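Local atomic coordinates of TRAP dicarboxylate transporter-DctP subunit (Desulfovibrio desulfuricans subsp. desulfuricans, PDB entry 4NHB), a protein that binds sn-glycerol-3-phosphate in the periplasm and, as a solute-binding protein of the TRAP family, probably delivers it to a membrane transporter for uptake. Residues M105-M110 with I175-N180; K183-S188 with V303-R308; A195-A200 with L219-I224. All blocks are in the same frame, centred on the assembly; numbering follows the deposited sequence.

In the fold
Interaction 1 lies in the ligand pocket, interaction 3 borders it and interaction 2 lies farther out. Interaction 1, at the start of helix 176-184, is wholly buried and polar at its heart: a carboxylate joins a tyrosine hydroxyl and the ligand. Interaction 2 holds the far end of that helix against helix 296-308; it is partly buried, and an arginine at the surface reaches in to a glutamate and a backbone carbonyl. The centres of interactions 1 and 2 are about 11 Å apart, and the two touch where Met-110 and Pro-109 pack on Gly-306. Interaction 3 has its centre about 22 and 24 Å from theirs and joins helix 197-203 to the turn after helix 213-218 purely through apolar side chains.

Interaction 1: M105-M110 with I175-N180; sequences MLETPM and IPLYTN. With G3P (sn-glycerol-3-phosphate), chain P.
In Glu-107 and Tyr-178 CG stands anti to the carbonyl carbon and beside the backbone N (chi1 -63° and -75°). The glutamate then runs on extended, which carries its carboxylate to the phenol and to the bound sn-glycerol-3-phosphate. Tyr-178 OH donates to Glu-107 OE1 at 2.7 Å, coming from above the carboxylate plane, while OE1 lies at the edge of the ring; the two flat groups stand almost perpendicular. The other oxygen, Glu-107 OE2, accepts from the ligand hydroxyl O1, also at 2.7 Å. Thr-94 OG1 is hydrogen-bonded to OE1, and the backbone N of Ile-237 to OE2, so this buried group is held from several sides and its rotation is fixed. Glutamate suits the place because it can accept from phenol and ligand together. Leucine and isoleucine supply the apolar surroundings: Leu-177 CD1 lies over one face of the Tyr-178 ring, toward the rim, and 4.0 Å from Glu-107 O, and Ile-175 CD1 rests 3.7 Å from ligand C1. Ile-175 is also the N-cap residue of helix 176-184. Here the start of a helix and a loop meet at the glycerol end of the ligand pocket of a TRAP solute-binding protein.

Interaction 2: K183-S188 with V303-R308; sequences KECGIS and VNAGKR
The guanidinium of Arg-308 has one face over its own helix, where Ala-305 CA lies 3.4 Å above the plane and Asn-304 O somewhat higher, both toward the rim. Its edge is turned to Glu-184, with both acceptors almost exactly in its plane. Arg-308 NE donates to Glu-184 OE1 at 2.6 Å in a salt bridge, and Arg-308 NH2 donates to the backbone Glu-184 O at 3.1 Å, with an N-H...O angle of 149°. Arginine suits this side-on grip: its coplanar N-H groups serve a carboxylate and a carbonyl at once, and its long chain reaches them from an exposed position, while glutamate supplies the opposite charge. The carboxylate does not lie flat against the guanidinium: their planes are 51° apart, and NE meets OE1 from above the carboxylate plane. A bend at chi2 (-66°) brings the carboxylate across the arginine chain, with Glu-184 CD 3.7 Å from Arg-308 CB. The carbonyl so used belongs to the C-terminal turn of helix 176-184, which closes in a Schellman motif with Gly-186 at positive phi, a conformation glycine adopts readily. Beneath the polar grip, small residues let this helix end approach helix 296-308. Ala-305 CB sits 3.5 Å from Glu-184 O and 3.7 Å from Cys-185 SG, and the CA atoms of Glu-184 and Ala-305 are only 4.9 Å apart. His-301 NE2 is hydrogen-bonded to Cys-185 O.

Interaction 3: A195-A200 with L219-I224; sequences AEVPGA and LKMYEI
The first turn of helix 197-203 packs against a Schellman motif and the 3-10 turn that follows it, where the chain leaves helix 213-218 on its way to strand 227-229. Leu-219, just before the positive-phi residue Lys-220, points its side chain across at the helix start, and one branch does the touching. Leu-219 CD2 lies 3.7 Å from Pro-198 CG, the outer corner of the ring, and 3.9 Å from Val-197 CG1, so that it fits against two consecutive residues at once. Val-197 receives it with the CG1 branch, set opposite its own backbone N by a chi1 of 165°; the same Val-197 CG1 also meets Met-221 CE at 4.1 Å. Met-221 gets there by length: its CB does not point at the helix, but the chain stays extended beyond CG and its terminal methyl comes within contact of the valine. Both Leu-219 and Met-221 cross the valine at about a right angle, giving small methyl-to-methyl contacts instead of long parallel ones. The residue types fit this role. Proline is readily accepted in a first helical turn, where its missing N-H costs no helical bond, and valine, leucine and methionine bring apolar ends to a joint made by van der Waals packing alone. Val-197 also lies about 4 Å, side chain to side chain, from Arg-171, a ligand-binding residue. Further along helix 197-203, Leu-201 is touched by both Met-221 and Ile-224, while Leu-219 packs on Phe-194 of the pocket, in the loop between strand 188-191 and this helix.

Interaction 1: M105-M110 with I175-N180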
# COMPACT_ATOMS: atom_id res chain seq x y z
N MET A 105 -1.75 -3.63 10.42
CA MET A 105 -3.20 -3.49 10.48
C MET A 105 -3.80 -2.41 9.56
O MET A 105 -5.02 -2.38 9.40
CB MET A 105 -3.64 -3.29 11.93
CG MET A 105 -3.28 -4.49 12.81
SD MET A 105 -4.08 -4.50 14.44
CE MET A 105 -5.64 -5.18 14.01
N LEU A 106 -2.95 -1.58 8.96
CA LEU A 106 -3.38 -0.67 7.89
C LEU A 106 -4.04 -1.47 6.76
O LEU A 106 -4.92 -0.96 6.07
CB LEU A 106 -2.20 0.16 7.35
CG LEU A 106 -1.63 1.24 8.31
CD1 LEU A 106 -0.25 1.81 7.89
CD2 LEU A 106 -2.58 2.38 8.45
N GLU A 107 -3.60 -2.72 6.58
CA GLU A 107 -4.13 -3.61 5.54
C GLU A 107 -4.82 -4.88 6.10
O GLU A 107 -4.77 -5.93 5.49
CB GLU A 107 -3.00 -3.95 4.55
CG GLU A 107 -2.48 -2.74 3.82
CD GLU A 107 -1.38 -3.00 2.79
OE1 GLU A 107 -0.72 -4.07 2.86
OE2 GLU A 107 -1.17 -2.11 1.92
N THR A 108 -5.50 -4.74 7.24
CA THR A 108 -6.28 -5.83 7.87
C THR A 108 -7.23 -6.43 6.86
O THR A 108 -8.07 -5.72 6.27
CB THR A 108 -7.11 -5.28 9.07
OG1 THR A 108 -6.24 -4.73 10.04
CG2 THR A 108 -8.00 -6.36 9.71
N PRO A 109 -7.08 -7.74 6.60
CA PRO A 109 -7.96 -8.30 5.58
C PRO A 109 -9.42 -8.23 6.01
O PRO A 109 -9.71 -8.37 7.18
CB PRO A 109 -7.49 -9.75 5.46
CG PRO A 109 -6.04 -9.71 5.88
CD PRO A 109 -5.98 -8.66 6.94
N MET A 110 -10.32 -7.98 5.07
CA MET A 110 -11.75 -8.01 5.35
C MET A 110 -12.20 -6.95 6.35
O MET A 110 -13.19 -7.15 7.05
CB MET A 110 -12.14 -9.37 5.95
CG MET A 110 -11.67 -10.54 5.15
SD MET A 110 -12.24 -10.39 3.46
CE MET A 110 -13.92 -9.79 3.67
N ILE A 175 6.00 -9.97 3.26
CA ILE A 175 5.57 -9.23 4.43
C ILE A 175 4.72 -10.21 5.22
O ILE A 175 3.93 -10.94 4.64
CB ILE A 175 4.68 -7.99 4.03
CG1 ILE A 175 5.41 -7.07 3.05
CG2 ILE A 175 4.26 -7.23 5.28
CD1 ILE A 175 4.58 -5.81 2.59
N PRO A 176 4.88 -10.26 6.54
CA PRO A 176 4.19 -11.35 7.24
C PRO A 176 2.66 -11.44 7.03
O PRO A 176 2.07 -12.52 6.78
CB PRO A 176 4.56 -11.06 8.71
CG PRO A 176 5.96 -10.55 8.60
CD PRO A 176 5.93 -9.65 7.37
N LEU A 177 1.98 -10.31 7.10
CA LEU A 177 0.54 -10.36 6.97
C LEU A 177 0.08 -11.04 5.64
O LEU A 177 -0.96 -11.70 5.61
CB LEU A 177 -0.03 -8.94 7.17
CG LEU A 177 -0.21 -8.06 5.95
CD1 LEU A 177 -1.55 -8.37 5.36
CD2 LEU A 177 -0.15 -6.58 6.34
N TYR A 178 0.87 -10.90 4.57
CA TYR A 178 0.57 -11.55 3.27
C TYR A 178 0.91 -13.08 3.17
O TYR A 178 0.16 -13.85 2.60
CB TYR A 178 1.30 -10.80 2.14
CG TYR A 178 0.65 -9.47 1.80
CD1 TYR A 178 -0.41 -9.41 0.95
CD2 TYR A 178 1.08 -8.28 2.39
CE1 TYR A 178 -1.02 -8.19 0.63
CE2 TYR A 178 0.46 -7.07 2.10
CZ TYR A 178 -0.57 -7.04 1.20
OH TYR A 178 -1.21 -5.86 0.90
N THR A 179 2.05 -13.47 3.71
CA THR A 179 2.45 -14.88 3.71
C THR A 179 1.50 -15.64 4.62
O THR A 179 1.06 -16.74 4.29
CB THR A 179 3.92 -15.07 4.15
OG1 THR A 179 4.12 -14.47 5.44
CG2 THR A 179 4.90 -14.42 3.13
N ASN A 180 1.13 -15.04 5.75
CA ASN A 180 0.14 -15.66 6.63
C ASN A 180 -1.22 -15.80 5.97
O ASN A 180 -1.89 -16.82 6.05
CB ASN A 180 -0.01 -14.85 7.91
CG ASN A 180 -0.90 -15.57 8.90
OD1 ASN A 180 -0.57 -16.66 9.36
ND2 ASN A 180 -2.07 -15.00 9.16
O1 G3P P . 1.53 -2.21 1.49
C1 G3P P . 2.13 -3.42 1.16
C2 G3P P . 2.05 -3.65 -0.36
O2 G3P P . 2.69 -2.59 -1.02
C3 G3P P . 2.73 -4.98 -0.71
O1P G3P P . 2.18 -5.47 -1.89
O4P G3P P . 2.93 -3.74 -3.42
O2P G3P P . 4.41 -5.78 -3.05
O3P G3P P . 2.32 -5.99 -4.38
P G3P P . 3.02 -5.23 -3.26

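Interaction 2: K183-S188 with V303-R308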
# COMPACT_ATOMS: atom_id res chain seq x y z
N LYS A 183 -1.40 -18.59 3.35
CA LYS A 183 -1.57 -19.89 4.00
C LYS A 183 -3.03 -20.16 4.30
O LYS A 183 -3.58 -21.19 3.88
CB LYS A 183 -0.77 -19.96 5.29
CG LYS A 183 0.61 -19.38 5.13
CD LYS A 183 1.68 -20.20 5.76
CE LYS A 183 2.93 -19.41 5.86
NZ LYS A 183 3.99 -20.06 6.69
N GLU A 184 -3.67 -19.21 4.99
CA GLU A 184 -5.04 -19.42 5.43
C GLU A 184 -5.92 -19.66 4.21
O GLU A 184 -6.99 -20.26 4.33
CB GLU A 184 -5.56 -18.21 6.21
CG GLU A 184 -4.97 -18.01 7.59
CD GLU A 184 -5.34 -19.12 8.55
OE1 GLU A 184 -6.15 -20.01 8.16
OE2 GLU A 184 -4.80 -19.11 9.67
N CYS A 185 -5.49 -19.21 3.04
CA CYS A 185 -6.28 -19.35 1.82
C CYS A 185 -6.01 -20.69 1.11
O CYS A 185 -6.61 -21.02 0.06
CB CYS A 185 -5.97 -18.21 0.86
SG CYS A 185 -6.73 -16.67 1.29
N GLY A 186 -5.08 -21.44 1.67
CA GLY A 186 -4.61 -22.67 1.04
C GLY A 186 -3.72 -22.39 -0.17
O GLY A 186 -3.57 -23.24 -1.03
N ILE A 187 -3.14 -21.18 -0.23
CA ILE A 187 -2.32 -20.77 -1.36
C ILE A 187 -0.83 -21.10 -1.12
O ILE A 187 -0.31 -20.88 -0.04
CB ILE A 187 -2.46 -19.25 -1.59
CG1 ILE A 187 -3.83 -18.93 -2.18
CG2 ILE A 187 -1.36 -18.74 -2.52
CD1 ILE A 187 -4.27 -17.42 -2.04
N SER A 188 -0.15 -21.61 -2.15
CA SER A 188 1.28 -21.86 -2.07
C SER A 188 2.01 -20.58 -2.42
O SER A 188 2.24 -20.32 -3.60
CB SER A 188 1.71 -22.91 -3.10
OG SER A 188 1.14 -24.17 -2.82
N VAL A 303 -13.30 -15.11 2.94
CA VAL A 303 -13.71 -14.37 4.13
C VAL A 303 -13.18 -15.08 5.38
O VAL A 303 -12.51 -14.44 6.21
CB VAL A 303 -15.23 -14.21 4.22
CG1 VAL A 303 -15.58 -13.30 5.38
CG2 VAL A 303 -15.77 -13.62 2.95
N ASN A 304 -13.46 -16.38 5.51
CA ASN A 304 -13.01 -17.12 6.70
C ASN A 304 -11.51 -17.07 6.85
O ASN A 304 -10.99 -16.83 7.94
CB ASN A 304 -13.47 -18.58 6.63
CG ASN A 304 -14.95 -18.70 6.49
OD1 ASN A 304 -15.69 -17.75 6.78
ND2 ASN A 304 -15.41 -19.85 6.03
N ALA A 305 -10.81 -17.28 5.74
CA ALA A 305 -9.37 -17.16 5.73
C ALA A 305 -8.96 -15.80 6.29
O ALA A 305 -8.09 -15.72 7.14
CB ALA A 305 -8.84 -17.34 4.31
N GLY A 306 -9.62 -14.75 5.80
CA GLY A 306 -9.37 -13.40 6.26
C GLY A 306 -9.60 -13.19 7.73
O GLY A 306 -8.76 -12.57 8.39
N LYS A 307 -10.73 -13.66 8.24
CA LYS A 307 -11.02 -13.60 9.67
C LYS A 307 -9.99 -14.40 10.50
O LYS A 307 -9.46 -13.88 11.49
CB LYS A 307 -12.44 -14.10 9.97
CG LYS A 307 -13.60 -13.24 9.42
CD LYS A 307 -13.27 -11.76 9.37
CE LYS A 307 -14.49 -10.84 9.56
NZ LYS A 307 -15.71 -11.28 8.85
N ARG A 308 -9.65 -15.62 10.09
CA ARG A 308 -8.62 -16.40 10.80
C ARG A 308 -7.29 -15.65 10.87
O ARG A 308 -6.57 -15.69 11.88
CB ARG A 308 -8.36 -17.76 10.13
CG ARG A 308 -9.44 -18.81 10.30
CD ARG A 308 -8.97 -20.19 9.85
NE ARG A 308 -8.75 -20.29 8.41
CZ ARG A 308 -9.70 -20.55 7.50
NH1 ARG A 308 -10.95 -20.73 7.87
NH2 ARG A 308 -9.38 -20.62 6.21

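Interaction 3: A195-A200 with L219-I224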
# COMPACT_ATOMS: atom_id res chain seq x y z
N ALA A 195 9.34 -5.34 -7.15
CA ALA A 195 10.28 -5.08 -8.22
C ALA A 195 10.59 -6.34 -9.05
O ALA A 195 10.89 -6.24 -10.23
CB ALA A 195 11.55 -4.49 -7.67
N GLU A 196 10.47 -7.52 -8.44
CA GLU A 196 10.84 -8.78 -9.11
C GLU A 196 9.64 -9.39 -9.88
O GLU A 196 9.76 -10.44 -10.55
CB GLU A 196 11.42 -9.77 -8.08
CG GLU A 196 12.82 -9.39 -7.55
CD GLU A 196 13.32 -10.31 -6.42
OE1 GLU A 196 12.83 -11.46 -6.33
OE2 GLU A 196 14.20 -9.89 -5.63
N VAL A 197 8.49 -8.75 -9.74
CA VAL A 197 7.25 -9.34 -10.24
C VAL A 197 7.25 -9.44 -11.76
O VAL A 197 6.84 -10.47 -12.32
CB VAL A 197 6.00 -8.58 -9.76
CG1 VAL A 197 4.76 -8.97 -10.59
CG2 VAL A 197 5.73 -8.87 -8.27
N PRO A 198 7.72 -8.37 -12.44
CA PRO A 198 7.71 -8.44 -13.91
C PRO A 198 8.59 -9.62 -14.45
O PRO A 198 8.14 -10.44 -15.27
CB PRO A 198 8.25 -7.08 -14.32
CG PRO A 198 7.95 -6.17 -13.11
CD PRO A 198 8.18 -7.06 -11.94
N GLY A 199 9.81 -9.73 -13.96
CA GLY A 199 10.63 -10.88 -14.35
C GLY A 199 9.98 -12.22 -13.98
O GLY A 199 10.07 -13.20 -14.74
N ALA A 200 9.31 -12.28 -12.83
CA ALA A 200 8.77 -13.55 -12.36
C ALA A 200 7.66 -13.99 -13.31
O ALA A 200 7.57 -15.17 -13.70
CB ALA A 200 8.25 -13.41 -10.96
N LEU A 219 1.62 -3.04 -14.93
CA LEU A 219 2.61 -4.03 -15.37
C LEU A 219 2.12 -4.90 -16.52
O LEU A 219 2.81 -5.82 -16.96
CB LEU A 219 3.05 -4.91 -14.19
CG LEU A 219 4.15 -4.35 -13.26
CD1 LEU A 219 3.75 -3.00 -12.62
CD2 LEU A 219 4.47 -5.38 -12.19
N LYS A 220 0.93 -4.58 -17.00
CA LYS A 220 0.28 -5.32 -18.08
C LYS A 220 0.29 -6.82 -17.78
O LYS A 220 0.61 -7.65 -18.63
CB LYS A 220 0.95 -5.01 -19.42
CG LYS A 220 0.87 -3.52 -19.80
CD LYS A 220 1.45 -3.26 -21.18
CE LYS A 220 1.50 -1.76 -21.48
NZ LYS A 220 2.37 -1.00 -20.53
N MET A 221 -0.10 -7.15 -16.56
CA MET A 221 -0.09 -8.53 -16.09
C MET A 221 -1.05 -9.40 -16.90
O MET A 221 -0.81 -10.61 -17.08
CB MET A 221 -0.47 -8.57 -14.62
CG MET A 221 0.53 -7.83 -13.66
SD MET A 221 0.16 -8.34 -11.96
CE MET A 221 1.13 -7.20 -10.91
N TYR A 222 -2.12 -8.78 -17.39
CA TYR A 222 -3.22 -9.50 -18.07
C TYR A 222 -2.78 -10.09 -19.41
O TYR A 222 -3.43 -10.99 -19.92
CB TYR A 222 -4.45 -8.60 -18.25
CG TYR A 222 -4.14 -7.28 -18.91
CD1 TYR A 222 -4.07 -7.19 -20.29
CD2 TYR A 222 -3.92 -6.13 -18.16
CE1 TYR A 222 -3.78 -6.02 -20.91
CE2 TYR A 222 -3.63 -4.94 -18.77
CZ TYR A 222 -3.56 -4.89 -20.16
OH TYR A 222 -3.27 -3.72 -20.82
N GLU A 223 -1.66 -9.62 -19.94
CA GLU A 223 -1.03 -10.20 -21.13
C GLU A 223 -0.44 -11.60 -20.89
O GLU A 223 -0.18 -12.34 -21.84
CB GLU A 223 0.10 -9.29 -21.63
CG GLU A 223 -0.40 -8.07 -22.40
CD GLU A 223 0.72 -7.14 -22.84
OE1 GLU A 223 1.90 -7.37 -22.48
OE2 GLU A 223 0.40 -6.15 -23.54
N ILE A 224 -0.17 -11.93 -19.63
CA ILE A 224 0.46 -13.20 -19.26
C ILE A 224 -0.48 -14.02 -18.39
O ILE A 224 -0.60 -15.23 -18.54
CB ILE A 224 1.82 -12.92 -18.53
CG1 ILE A 224 2.79 -12.30 -19.52
CG2 ILE A 224 2.41 -14.18 -17.97
CD1 ILE A 224 4.00 -11.67 -18.87